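Local atomic coordinates of putative isocitrate dehydrogenase, NAD-dependent (Methylococcus capsulatus, PDB entry 6LKY), a protein that probably oxidises isocitrate with NAD as electron acceptor and magnesium as cofactor. Residues A[2-7]-A[29-34]; A[98-103]-A[306-311]; A[143-148]-A[179-184]; A[160-165]-A[194-199]. The protein carries 1 engineered substitution. One frame throughout, in Å; residues are numbered along the deposited sequence.

Contact 1 (A[2-7]-A[29-34]); sequences HKITLI and VQVQWD
Asp34 meets the strand 2-7 through its backbone on both sides. Its N donates to Ile4 O at 2.8 Å. Its O accepts a bond from Leu6 N, also at 2.8 Å. At the other end His2 N reaches Gln30 O, while His2 O takes the short bond from Gln32 N at 2.7 Å. Ile4 N to Gln32 O completes this parallel pairing. The two strands and helix 13-26 form a beta-alpha-beta unit, with 31-35 as the outermost strand of the sheet within the chain.

On one face Lys3 runs extended alongside Gln32, its CE 3.6 Å from Gln32 NE2. Lys3 NZ stays 4.2 Å from Asp34 OD2, beyond a salt bridge. That oxygen is hydrogen-bonded by Ser57.

On the other face lies Trp33. Its CG sits anti to the carbonyl carbon (chi1 -58°), which brings CZ3 to 3.6 Å from Ile4 CG2 and CE3 to 3.9 Å from Leu6 CB. Its NE1 bonds Glu25 of helix 13-26. Cutting the indole back to an alanine is likely to open a gap beside Ile4 and Leu6 and leave Glu25 without this partner.

The chemistry is split: backbone bonds set the register, and the face with Lys3, Gln32 and Asp34 is polar. The face with Ile4, Val31 and Trp33 is largely apolar, and Val31 and Trp33 pack on helix 13-26.

Contact 2 (A[98-103]-A[306-311]); sequences ISFEGT and EVIEDG
Glu101 lies beside Glu309 where a type II beta turn, Phe100 to Thr103, packs on the last turn of helix 294-310. Gly102 holds the third place of the turn with phi 106°. A side chain there would be jammed against the preceding carbonyl and would press on the backbone of Glu309.

The side chain of Glu101 can be followed outward. CG is anti to the backbone N (chi1 -172°) and the rest is extended, which lays the chain along Glu309 CG. Glu101 CB is 4.0 Å from Glu309 CG. Glu309 CG is 3.8 Å from Glu101 CG and 3.7 Å from Glu101 CD. Glu101 OE1 also stays near this methylene. At the tip, Glu101 OE2 comes 3.9 Å from Glu309 OE2, with the carboxylate planes 45° apart. These like charges probably repel, and the closeness may raise the proton affinity of one of them. Both residues are exposed, so solvent probably screens part of the repulsion.

The backbone of the turn joins in. Glu101 O receives a CA-H...O contact from Glu309 CA at 3.5 Å. Ile308 CG2 is close to the same oxygen.

The rest of the contact is apolar. Arg305 makes a cation-pi contact with the Phe100 ring, and Phe100 CD2 meets Ile308 CD1 at 3.9 Å.

Contact 3 (A[143-148]-A[179-184]); sequences AVVTRK and KCTSGL
The guanidinium of Arg147 is the flat group here, and Leu184 reaches it at a slant. Leu184 CD1 lies 4.0 Å from Arg147 NH2, and the two side chains cross at about a right angle. The Arg147 chain is bent at its third torsion (chi3 -62°), and NH2 ends up beside the leucine methyl. Its NE bonds Lys136 O of the second subunit.

Three methyl groups lie near backbone oxygens. Thr181 CG2 rests 3.8 Å from Ala143 O. Val145 CG1 lies 3.8 Å from Thr181 O. Leu184 CD2 is 4.2 Å from Val145 O.

The site is a junction in the dimer. Strand 135-146 pairs antiparallel with a strand of the second subunit, which makes one continuous sheet of the two subunits. Helix 147-163 then begins at once, with Thr146 as its N-cap: Thr146 OG1 bonds Gly149 N. Helix 181-193 brings its first turn against the end of the strand.

Among side chains the closest approach is Val145 CG2 with Thr181 CB, at 3.6 Å. Thr181 places OG1 between its backbone N and carbonyl carbon (chi1 48°). This leaves CG2 to reach Ala143 and Val145, while OG1 is bonded to Ser141 OG of the second subunit. Leu184 CD2 also touches Val145 CG1 at 4.3 Å.

Contact 4 (A[160-165]-A[194-199]); sequences YARRAR and KEYPDI
Arg162 and Asp198 form a two-pronged salt bridge. Arg162 NE donates to Asp198 OD2 at 2.6 Å and Arg162 NH2 donates to Asp198 OD1, also at 2.6 Å. The grip is side-on, each nitrogen meeting its own oxygen on the syn side. Both bonds are nearly straight, the first at 164°. They hold the guanidinium against turning.

Face contact comes from Tyr196. Its CD2 sits over the centre of the guanidinium, 3.4 Å from Arg162 CZ, and its CE2 is 3.6 Å from Arg162 NH1. The planes are 47° apart, so this is not a parallel stack. The hydroxyl of Tyr196 bonds Asp159, and its ring stacks on Phe158. With a leucine in its place the ring over the guanidinium would be lost, and Asp159 would probably lack its hydroxyl partner.

Apolar contact lies nearer the helix. Arg162 CG is anti to the carbonyl carbon (chi1 -84°), which puts it 3.8 Å from Ile199 CD1. The chain then runs extended to NE and the acid. Ala161 CB meets Ile199 CG2 at 4.3 Å.

Backbone turns frame the pair. A Schellman motif at Arg165 ends helix 147-163, and a type I turn spans Tyr196 to Ile199. That turn belongs to the beta-alpha-beta crossover from strand 168-173 through helix 181-193 to strand 200-205.

Contact 1 comes first along the chain and is complete before the others open. Contacts 3 and 4 are nested inside the long loop closed by contact 2, and their segments alternate. Both use helix 147-163, one near its start and one at its end, with centres 23 Å apart. Contact 1 contains one outermost strand of the mixed ten-stranded sheet, and contact 4 leads into the other, strand 200-205. Contacts 1 and 3 lie on opposite sides of the chain's centre, 37 Å apart between centres. The centres of contacts 2 and 4 are about 30 Å apart, yet their nearest atoms are about 7 Å apart and do not touch. Contact 3 alone joins the second subunit, so it ties the fold to the dimer.

Contact 1 (A[2-7]-A[29-34])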
loop_
_atom_site.group_PDB
_atom_site.type_symbol
_atom_site.label_atom_id
_atom_site.label_comp_id
_atom_site.label_asym_id
_atom_site.label_seq_id
_atom_site.Cartn_x
_atom_site.Cartn_y
_atom_site.Cartn_z
ATOM N N HIS A 2 32.922 -16.120 -13.460
ATOM C CA HIS A 2 31.673 -16.235 -12.705
ATOM C C HIS A 2 30.677 -17.137 -13.420
ATOM O O HIS A 2 30.290 -16.855 -14.560
ATOM C CB HIS A 2 31.038 -14.865 -12.488
ATOM C CG HIS A 2 31.886 -13.917 -11.708
ATOM N ND1 HIS A 2 32.092 -14.048 -10.351
ATOM C CD2 HIS A 2 32.553 -12.802 -12.087
ATOM C CE1 HIS A 2 32.862 -13.060 -9.929
ATOM N NE2 HIS A 2 33.153 -12.288 -10.963
ATOM N N LYS A 3 30.232 -18.192 -12.736
ATOM C CA LYS A 3 29.177 -19.066 -13.230
ATOM C C LYS A 3 27.862 -18.722 -12.528
ATOM O O LYS A 3 27.756 -18.851 -11.303
ATOM C CB LYS A 3 29.533 -20.534 -13.009
ATOM C CG LYS A 3 28.534 -21.478 -13.649
ATOM C CD LYS A 3 28.993 -22.922 -13.576
ATOM C CE LYS A 3 28.038 -23.806 -14.338
ATOM N NZ LYS A 3 28.336 -25.244 -14.124
ATOM N N ILE A 4 26.850 -18.339 -13.312
ATOM C CA ILE A 4 25.624 -17.734 -12.797
ATOM C C ILE A 4 24.413 -18.428 -13.405
ATOM O O ILE A 4 24.309 -18.534 -14.635
ATOM C CB ILE A 4 25.581 -16.231 -13.116
ATOM C CG1 ILE A 4 26.654 -15.494 -12.317
ATOM C CG2 ILE A 4 24.167 -15.666 -12.897
ATOM C CD1 ILE A 4 26.741 -14.041 -12.639
ATOM N N THR A 5 23.482 -18.875 -12.551
ATOM C CA THR A 5 22.251 -19.475 -13.060
ATOM C C THR A 5 21.385 -18.395 -13.695
ATOM O O THR A 5 21.238 -17.307 -13.135
ATOM C CB THR A 5 21.490 -20.186 -11.939
ATOM O OG1 THR A 5 22.291 -21.251 -11.413
ATOM C CG2 THR A 5 20.161 -20.755 -12.456
ATOM N N LEU A 6 20.856 -18.674 -14.888
ATOM C CA LEU A 6 20.130 -17.690 -15.684
ATOM C C LEU A 6 18.737 -18.220 -15.990
ATOM O O LEU A 6 18.596 -19.293 -16.591
ATOM C CB LEU A 6 20.880 -17.382 -16.983
ATOM C CG LEU A 6 20.243 -16.388 -17.955
ATOM C CD1 LEU A 6 20.239 -14.999 -17.335
ATOM C CD2 LEU A 6 20.980 -16.376 -19.304
ATOM N N ILE A 7 17.718 -17.466 -15.604
ATOM C CA ILE A 7 16.330 -17.868 -15.788
ATOM C C ILE A 7 15.626 -16.804 -16.620
ATOM O O ILE A 7 15.304 -15.724 -16.127
ATOM C CB ILE A 7 15.617 -18.074 -14.440
ATOM C CG1 ILE A 7 16.344 -19.140 -13.604
ATOM C CG2 ILE A 7 14.147 -18.399 -14.686
ATOM C CD1 ILE A 7 15.769 -19.341 -12.194
ATOM N N VAL A 29 32.959 -8.082 -18.052
ATOM C CA VAL A 29 32.940 -9.089 -16.999
ATOM C C VAL A 29 32.728 -10.471 -17.605
ATOM O O VAL A 29 31.961 -10.648 -18.562
ATOM C CB VAL A 29 31.864 -8.755 -15.952
ATOM C CG1 VAL A 29 31.975 -9.691 -14.766
ATOM C CG2 VAL A 29 32.053 -7.329 -15.475
ATOM N N GLN A 30 33.420 -11.457 -17.050
ATOM C CA GLN A 30 33.406 -12.822 -17.559
ATOM C C GLN A 30 32.324 -13.629 -16.851
ATOM O O GLN A 30 32.422 -13.874 -15.643
ATOM C CB GLN A 30 34.770 -13.474 -17.353
ATOM C CG GLN A 30 35.937 -12.598 -17.778
ATOM C CD GLN A 30 36.158 -12.620 -19.277
ATOM O OE1 GLN A 30 36.687 -13.591 -19.822
ATOM N NE2 GLN A 30 35.754 -11.548 -19.955
ATOM N N VAL A 31 31.316 -14.068 -17.603
ATOM C CA VAL A 31 30.204 -14.832 -17.053
ATOM C C VAL A 31 30.016 -16.109 -17.857
ATOM O O VAL A 31 29.809 -16.054 -19.075
ATOM C CB VAL A 31 28.891 -14.030 -17.049
ATOM C CG1 VAL A 31 27.817 -14.815 -16.310
ATOM C CG2 VAL A 31 29.094 -12.650 -16.437
ATOM N N GLN A 32 30.045 -17.249 -17.173
ATOM C CA GLN A 32 29.506 -18.494 -17.713
ATOM C C GLN A 32 28.038 -18.592 -17.285
ATOM O O GLN A 32 27.739 -18.888 -16.127
ATOM C CB GLN A 32 30.322 -19.684 -17.220
ATOM C CG GLN A 32 29.967 -21.011 -17.894
ATOM C CD GLN A 32 30.571 -22.209 -17.179
ATOM O OE1 GLN A 32 31.587 -22.088 -16.494
ATOM N NE2 GLN A 32 29.939 -23.369 -17.325
ATOM N N TRP A 33 27.112 -18.336 -18.211
ATOM C CA TRP A 33 25.687 -18.448 -17.901
ATOM C C TRP A 33 25.232 -19.906 -17.892
ATOM O O TRP A 33 25.498 -20.661 -18.833
ATOM C CB TRP A 33 24.841 -17.666 -18.902
ATOM C CG TRP A 33 25.158 -16.230 -18.987
ATOM C CD1 TRP A 33 25.824 -15.601 -19.999
ATOM C CD2 TRP A 33 24.819 -15.214 -18.037
ATOM N NE1 TRP A 33 25.926 -14.258 -19.737
ATOM C CE2 TRP A 33 25.319 -13.991 -18.538
ATOM C CE3 TRP A 33 24.148 -15.218 -16.804
ATOM C CZ2 TRP A 33 25.175 -12.782 -17.851
ATOM C CZ3 TRP A 33 24.001 -14.014 -16.123
ATOM C CH2 TRP A 33 24.515 -12.813 -16.649
ATOM N N ASP A 34 24.516 -20.284 -16.842
ATOM C CA ASP A 34 23.932 -21.614 -16.680
ATOM C C ASP A 34 22.416 -21.464 -16.833
ATOM O O ASP A 34 21.703 -21.201 -15.864
ATOM C CB ASP A 34 24.325 -22.183 -15.326
ATOM C CG ASP A 34 23.882 -23.609 -15.136
ATOM O OD1 ASP A 34 23.196 -24.152 -16.033
ATOM O OD2 ASP A 34 24.223 -24.180 -14.077
#

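Contact 2 (A[98-103]-A[306-311])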
loop_
_atom_site.group_PDB
_atom_site.type_symbol
_atom_site.label_atom_id
_atom_site.label_comp_id
_atom_site.label_asym_id
_atom_site.label_seq_id
_atom_site.Cartn_x
_atom_site.Cartn_y
_atom_site.Cartn_z
ATOM N N ILE A 98 15.865 5.271 -6.432
ATOM C CA ILE A 98 16.635 6.509 -6.528
ATOM C C ILE A 98 16.278 7.180 -7.850
ATOM O O ILE A 98 16.368 6.552 -8.910
ATOM C CB ILE A 98 18.147 6.244 -6.427
ATOM C CG1 ILE A 98 18.428 5.375 -5.198
ATOM C CG2 ILE A 98 18.925 7.554 -6.322
ATOM C CD1 ILE A 98 19.849 4.928 -5.064
ATOM N N SER A 99 15.837 8.436 -7.787
ATOM C CA SER A 99 15.335 9.134 -8.968
ATOM C C SER A 99 16.339 9.086 -10.125
ATOM O O SER A 99 17.560 9.064 -9.927
ATOM C CB SER A 99 15.023 10.593 -8.625
ATOM O OG SER A 99 13.945 10.714 -7.697
ATOM N N PHE A 100 15.803 9.020 -11.344
ATOM C CA PHE A 100 16.575 9.110 -12.579
ATOM C C PHE A 100 16.322 10.480 -13.188
ATOM O O PHE A 100 15.169 10.824 -13.477
ATOM C CB PHE A 100 16.177 8.032 -13.589
ATOM C CG PHE A 100 16.570 6.643 -13.195
ATOM C CD1 PHE A 100 15.754 5.888 -12.366
ATOM C CD2 PHE A 100 17.742 6.082 -13.673
ATOM C CE1 PHE A 100 16.109 4.606 -12.003
ATOM C CE2 PHE A 100 18.102 4.792 -13.317
ATOM C CZ PHE A 100 17.285 4.052 -12.482
ATOM N N GLU A 101 17.386 11.260 -13.366
ATOM C CA GLU A 101 17.258 12.551 -14.034
ATOM C C GLU A 101 16.617 12.385 -15.412
ATOM O O GLU A 101 17.004 11.514 -16.194
ATOM C CB GLU A 101 18.632 13.212 -14.155
ATOM C CG GLU A 101 18.579 14.643 -14.664
ATOM C CD GLU A 101 19.959 15.255 -14.828
ATOM O OE1 GLU A 101 20.961 14.575 -14.508
ATOM O OE2 GLU A 101 20.035 16.413 -15.288
ATOM N N GLY A 102 15.609 13.200 -15.691
ATOM C CA GLY A 102 14.947 13.206 -16.978
ATOM C C GLY A 102 13.572 12.574 -17.002
ATOM O O GLY A 102 12.885 12.686 -18.024
ATOM N N THR A 103 13.145 11.907 -15.931
ATOM C CA THR A 103 11.835 11.267 -15.929
ATOM C C THR A 103 10.735 12.306 -15.757
ATOM O O THR A 103 10.929 13.348 -15.124
ATOM C CB THR A 103 11.732 10.223 -14.806
ATOM O OG1 THR A 103 12.024 10.834 -13.539
ATOM C CG2 THR A 103 12.703 9.071 -15.036
ATOM N N GLU A 306 22.525 7.980 -18.328
ATOM C CA GLU A 306 22.782 8.829 -19.486
ATOM C C GLU A 306 21.724 8.618 -20.565
ATOM O O GLU A 306 21.222 9.587 -21.150
ATOM C CB GLU A 306 24.182 8.557 -20.042
ATOM C CG GLU A 306 25.311 9.198 -19.226
ATOM C CD GLU A 306 26.668 8.551 -19.472
ATOM O OE1 GLU A 306 26.748 7.631 -20.317
ATOM O OE2 GLU A 306 27.652 8.953 -18.808
ATOM N N VAL A 307 21.359 7.360 -20.829
ATOM C CA VAL A 307 20.380 7.106 -21.884
ATOM C C VAL A 307 19.011 7.660 -21.501
ATOM O O VAL A 307 18.297 8.220 -22.342
ATOM C CB VAL A 307 20.314 5.604 -22.207
ATOM C CG1 VAL A 307 19.119 5.306 -23.116
ATOM C CG2 VAL A 307 21.614 5.146 -22.850
ATOM N N ILE A 308 18.623 7.536 -20.229
ATOM C CA ILE A 308 17.302 8.020 -19.831
ATOM C C ILE A 308 17.274 9.545 -19.807
ATOM O O ILE A 308 16.292 10.170 -20.230
ATOM C CB ILE A 308 16.899 7.428 -18.465
ATOM C CG1 ILE A 308 16.615 5.925 -18.588
ATOM C CG2 ILE A 308 15.705 8.191 -17.886
ATOM C CD1 ILE A 308 16.487 5.205 -17.258
ATOM N N GLU A 309 18.354 10.166 -19.326
ATOM C CA GLU A 309 18.454 11.622 -19.328
ATOM C C GLU A 309 18.409 12.171 -20.749
ATOM O O GLU A 309 17.724 13.165 -21.014
ATOM C CB GLU A 309 19.741 12.047 -18.612
ATOM C CG GLU A 309 19.749 13.465 -18.034
ATOM C CD GLU A 309 20.045 14.545 -19.071
ATOM O OE1 GLU A 309 20.971 14.350 -19.890
ATOM O OE2 GLU A 309 19.362 15.598 -19.056
ATOM N N ASP A 310 19.114 11.523 -21.685
ATOM C CA ASP A 310 19.066 11.956 -23.080
ATOM C C ASP A 310 17.642 11.907 -23.626
ATOM O O ASP A 310 17.159 12.879 -24.220
ATOM C CB ASP A 310 19.994 11.087 -23.931
ATOM C CG ASP A 310 19.982 11.488 -25.401
ATOM O OD1 ASP A 310 19.063 11.064 -26.136
ATOM O OD2 ASP A 310 20.889 12.235 -25.821
ATOM N N GLY A 311 16.951 10.783 -23.427
ATOM C CA GLY A 311 15.540 10.690 -23.747
ATOM C C GLY A 311 15.187 10.379 -25.186
ATOM O O GLY A 311 14.003 10.414 -25.533
#

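Contact 3 (A[143-148]-A[179-184])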
loop_
_atom_site.group_PDB
_atom_site.type_symbol
_atom_site.label_atom_id
_atom_site.label_comp_id
_atom_site.label_asym_id
_atom_site.label_seq_id
_atom_site.Cartn_x
_atom_site.Cartn_y
_atom_site.Cartn_z
ATOM N N ALA A 143 -0.738 -15.210 8.550
ATOM C CA ALA A 143 0.572 -14.563 8.524
ATOM C C ALA A 143 1.421 -15.106 9.668
ATOM O O ALA A 143 0.935 -15.259 10.790
ATOM C CB ALA A 143 0.427 -13.048 8.622
ATOM N N VAL A 144 2.674 -15.432 9.380
ATOM C CA VAL A 144 3.587 -15.991 10.375
ATOM C C VAL A 144 4.765 -15.046 10.568
ATOM O O VAL A 144 5.439 -14.680 9.600
ATOM C CB VAL A 144 4.085 -17.393 9.972
ATOM C CG1 VAL A 144 5.179 -17.861 10.942
ATOM C CG2 VAL A 144 2.925 -18.374 9.978
ATOM N N VAL A 145 5.007 -14.655 11.817
ATOM C CA VAL A 145 6.190 -13.897 12.204
ATOM C C VAL A 145 6.909 -14.684 13.287
ATOM O O VAL A 145 6.305 -15.013 14.315
ATOM C CB VAL A 145 5.816 -12.494 12.713
ATOM C CG1 VAL A 145 7.027 -11.806 13.338
ATOM C CG2 VAL A 145 5.230 -11.660 11.580
ATOM N N THR A 146 8.192 -14.975 13.060
ATOM C CA THR A 146 9.061 -15.617 14.040
ATOM C C THR A 146 10.022 -14.588 14.619
ATOM O O THR A 146 10.354 -13.587 13.969
ATOM C CB THR A 146 9.894 -16.765 13.439
ATOM O OG1 THR A 146 10.729 -16.244 12.404
ATOM C CG2 THR A 146 9.015 -17.879 12.886
ATOM N N ARG A 147 10.455 -14.840 15.859
ATOM C CA ARG A 147 11.490 -14.005 16.468
ATOM C C ARG A 147 12.757 -13.968 15.611
ATOM O O ARG A 147 13.331 -12.897 15.381
ATOM C CB ARG A 147 11.803 -14.498 17.886
ATOM C CG ARG A 147 12.893 -13.691 18.612
ATOM C CD ARG A 147 13.045 -14.111 20.096
ATOM N NE ARG A 147 11.831 -13.879 20.879
ATOM C CZ ARG A 147 11.443 -12.682 21.323
ATOM N NH1 ARG A 147 12.176 -11.606 21.073
ATOM N NH2 ARG A 147 10.325 -12.557 22.026
ATOM N N LYS A 148 13.200 -15.118 15.096
ATOM C CA LYS A 148 14.513 -15.083 14.464
ATOM C C LYS A 148 14.440 -14.496 13.058
ATOM O O LYS A 148 15.370 -13.788 12.645
ATOM C CB LYS A 148 15.156 -16.478 14.425
ATOM C CG LYS A 148 15.101 -17.283 15.729
ATOM C CD LYS A 148 16.228 -16.927 16.714
ATOM C CE LYS A 148 15.853 -15.733 17.622
ATOM N NZ LYS A 148 16.779 -15.561 18.798
ATOM N N LYS A 179 -1.645 -6.986 16.412
ATOM C CA LYS A 179 -0.932 -6.807 17.678
ATOM C C LYS A 179 0.107 -7.898 17.917
ATOM O O LYS A 179 1.140 -7.639 18.545
ATOM C CB LYS A 179 -1.930 -6.749 18.840
ATOM C CG LYS A 179 -2.819 -5.490 18.835
ATOM C CD LYS A 179 -3.702 -5.424 20.086
ATOM C CE LYS A 179 -4.686 -4.251 20.042
ATOM N NZ LYS A 179 -4.024 -2.911 20.166
ATOM N N CYS A 180 -0.131 -9.111 17.420
ATOM C CA CYS A 180 0.796 -10.207 17.673
ATOM C C CYS A 180 1.936 -10.245 16.668
ATOM O O CYS A 180 3.097 -10.273 17.070
ATOM C CB CYS A 180 0.046 -11.546 17.677
ATOM S SG CYS A 180 -1.059 -11.693 19.107
ATOM N N THR A 181 1.626 -10.273 15.368
ATOM C CA THR A 181 2.662 -10.422 14.345
ATOM C C THR A 181 3.417 -9.114 14.126
ATOM O O THR A 181 4.634 -9.030 14.342
ATOM C CB THR A 181 2.024 -10.894 13.029
ATOM O OG1 THR A 181 0.886 -10.078 12.747
ATOM C CG2 THR A 181 1.571 -12.353 13.129
ATOM N N SER A 182 2.703 -8.085 13.668
ATOM C CA SER A 182 3.323 -6.772 13.513
ATOM C C SER A 182 3.848 -6.251 14.847
ATOM O O SER A 182 4.897 -5.602 14.894
ATOM C CB SER A 182 2.317 -5.784 12.927
ATOM O OG SER A 182 2.840 -5.159 11.800
ATOM N N GLY A 183 3.113 -6.503 15.936
ATOM C CA GLY A 183 3.563 -6.055 17.251
ATOM C C GLY A 183 4.889 -6.670 17.672
ATOM O O GLY A 183 5.750 -5.983 18.225
ATOM N N LEU A 184 5.056 -7.980 17.448
ATOM C CA LEU A 184 6.332 -8.627 17.751
ATOM C C LEU A 184 7.442 -8.091 16.849
ATOM O O LEU A 184 8.560 -7.823 17.309
ATOM C CB LEU A 184 6.198 -10.142 17.601
ATOM C CG LEU A 184 7.425 -11.013 17.885
ATOM C CD1 LEU A 184 7.860 -10.876 19.347
ATOM C CD2 LEU A 184 7.153 -12.472 17.535
#

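Contact 4 (A[160-165]-A[194-199])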
loop_
_atom_site.group_PDB
_atom_site.type_symbol
_atom_site.label_atom_id
_atom_site.label_comp_id
_atom_site.label_asym_id
_atom_site.label_seq_id
_atom_site.Cartn_x
_atom_site.Cartn_y
_atom_site.Cartn_z
ATOM N N TYR A 160 22.961 -2.741 6.675
ATOM C CA TYR A 160 22.961 -2.158 5.340
ATOM C C TYR A 160 23.056 -0.647 5.416
ATOM O O TYR A 160 23.788 -0.030 4.638
ATOM C CB TYR A 160 21.699 -2.570 4.576
ATOM C CG TYR A 160 21.561 -1.912 3.208
ATOM C CD1 TYR A 160 21.000 -0.636 3.067
ATOM C CD2 TYR A 160 21.999 -2.565 2.062
ATOM C CE1 TYR A 160 20.896 -0.035 1.818
ATOM C CE2 TYR A 160 21.890 -1.978 0.814
ATOM C CZ TYR A 160 21.341 -0.722 0.698
ATOM O OH TYR A 160 21.234 -0.166 -0.548
ATOM N N ALA A 161 22.303 -0.036 6.334
ATOM C CA ALA A 161 22.386 1.408 6.529
ATOM C C ALA A 161 23.814 1.849 6.863
ATOM O O ALA A 161 24.303 2.842 6.315
ATOM C CB ALA A 161 21.404 1.841 7.620
ATOM N N ARG A 162 24.497 1.121 7.756
ATOM C CA ARG A 162 25.891 1.455 8.073
ATOM C C ARG A 162 26.783 1.313 6.846
ATOM O O ARG A 162 27.476 2.254 6.442
ATOM C CB ARG A 162 26.427 0.563 9.192
ATOM C CG ARG A 162 26.098 1.008 10.581
ATOM C CD ARG A 162 26.937 0.230 11.587
ATOM N NE ARG A 162 26.653 0.664 12.948
ATOM C CZ ARG A 162 26.793 -0.107 14.020
ATOM N NH1 ARG A 162 27.217 -1.357 13.891
ATOM N NH2 ARG A 162 26.497 0.369 15.221
ATOM N N ARG A 163 26.762 0.129 6.236
ATOM C CA ARG A 163 27.626 -0.169 5.102
ATOM C C ARG A 163 27.395 0.802 3.950
ATOM O O ARG A 163 28.342 1.166 3.245
ATOM C CB ARG A 163 27.366 -1.617 4.683
ATOM C CG ARG A 163 28.220 -2.203 3.587
ATOM C CD ARG A 163 28.054 -3.739 3.595
ATOM N NE ARG A 163 26.728 -4.173 3.139
ATOM C CZ ARG A 163 25.798 -4.737 3.914
ATOM N NH1 ARG A 163 26.025 -4.948 5.206
ATOM N NH2 ARG A 163 24.631 -5.091 3.394
ATOM N N ALA A 164 26.157 1.248 3.756
ATOM C CA ALA A 164 25.831 2.178 2.685
ATOM C C ALA A 164 25.930 3.630 3.127
ATOM O O ALA A 164 25.637 4.529 2.325
ATOM C CB ALA A 164 24.426 1.895 2.147
ATOM N N ARG A 165 26.327 3.869 4.381
ATOM C CA ARG A 165 26.438 5.214 4.955
ATOM C C ARG A 165 25.115 5.965 4.864
ATOM O O ARG A 165 25.067 7.149 4.525
ATOM C CB ARG A 165 27.577 6.013 4.312
ATOM C CG ARG A 165 28.945 5.766 4.973
ATOM C CD ARG A 165 29.414 6.967 5.814
ATOM N NE ARG A 165 30.723 6.750 6.439
ATOM C CZ ARG A 165 30.961 6.786 7.750
ATOM N NH1 ARG A 165 29.982 7.055 8.606
ATOM N NH2 ARG A 165 32.191 6.573 8.209
ATOM N N LYS A 194 18.656 -0.286 19.651
ATOM C CA LYS A 194 19.567 0.165 20.696
ATOM C C LYS A 194 20.980 -0.367 20.497
ATOM O O LYS A 194 21.924 0.189 21.065
ATOM C CB LYS A 194 18.995 -0.215 22.062
ATOM C CG LYS A 194 17.680 0.538 22.344
ATOM C CD LYS A 194 17.145 0.356 23.761
ATOM C CE LYS A 194 16.909 -1.102 24.097
ATOM N NZ LYS A 194 15.802 -1.241 25.083
ATOM N N GLU A 195 21.147 -1.416 19.693
ATOM C CA GLU A 195 22.467 -1.882 19.302
ATOM C C GLU A 195 23.109 -1.004 18.234
ATOM O O GLU A 195 24.251 -1.272 17.846
ATOM C CB GLU A 195 22.391 -3.319 18.786
ATOM C CG GLU A 195 21.870 -4.320 19.793
ATOM C CD GLU A 195 21.523 -5.659 19.158
ATOM O OE1 GLU A 195 21.980 -5.937 18.020
ATOM O OE2 GLU A 195 20.766 -6.425 19.794
ATOM N N TYR A 196 22.394 -0.013 17.707
ATOM C CA TYR A 196 22.876 0.809 16.592
ATOM C C TYR A 196 22.657 2.294 16.886
ATOM O O TYR A 196 21.948 2.987 16.152
ATOM C CB TYR A 196 22.184 0.410 15.290
ATOM C CG TYR A 196 22.533 -0.976 14.779
ATOM C CD1 TYR A 196 21.855 -2.087 15.238
ATOM C CD2 TYR A 196 23.538 -1.161 13.826
ATOM C CE1 TYR A 196 22.155 -3.351 14.768
ATOM C CE2 TYR A 196 23.857 -2.423 13.350
ATOM C CZ TYR A 196 23.155 -3.518 13.828
ATOM O OH TYR A 196 23.439 -4.786 13.377
ATOM N N PRO A 197 23.271 2.825 17.950
ATOM C CA PRO A 197 23.018 4.233 18.307
ATOM C C PRO A 197 23.487 5.226 17.256
ATOM O O PRO A 197 23.053 6.384 17.286
ATOM C CB PRO A 197 23.783 4.401 19.625
ATOM C CG PRO A 197 24.890 3.419 19.524
ATOM C CD PRO A 197 24.322 2.228 18.796
ATOM N N ASP A 198 24.367 4.814 16.339
ATOM C CA ASP A 198 24.768 5.674 15.231
ATOM C C ASP A 198 23.666 5.847 14.198
ATOM O O ASP A 198 23.736 6.783 13.389
ATOM C CB ASP A 198 26.007 5.108 14.524
ATOM C CG ASP A 198 25.884 3.609 14.212
ATOM O OD1 ASP A 198 25.509 2.825 15.105
ATOM O OD2 ASP A 198 26.165 3.211 13.060
ATOM N N ILE A 199 22.654 4.976 14.208
ATOM C CA ILE A 199 21.617 4.966 13.188
ATOM C C ILE A 199 20.329 5.463 13.821
ATOM O O ILE A 199 19.951 5.049 14.924
ATOM C CB ILE A 199 21.417 3.588 12.544
ATOM C CG1 ILE A 199 22.766 3.001 12.113
ATOM C CG2 ILE A 199 20.480 3.731 11.335
ATOM C CD1 ILE A 199 23.432 3.757 10.956
#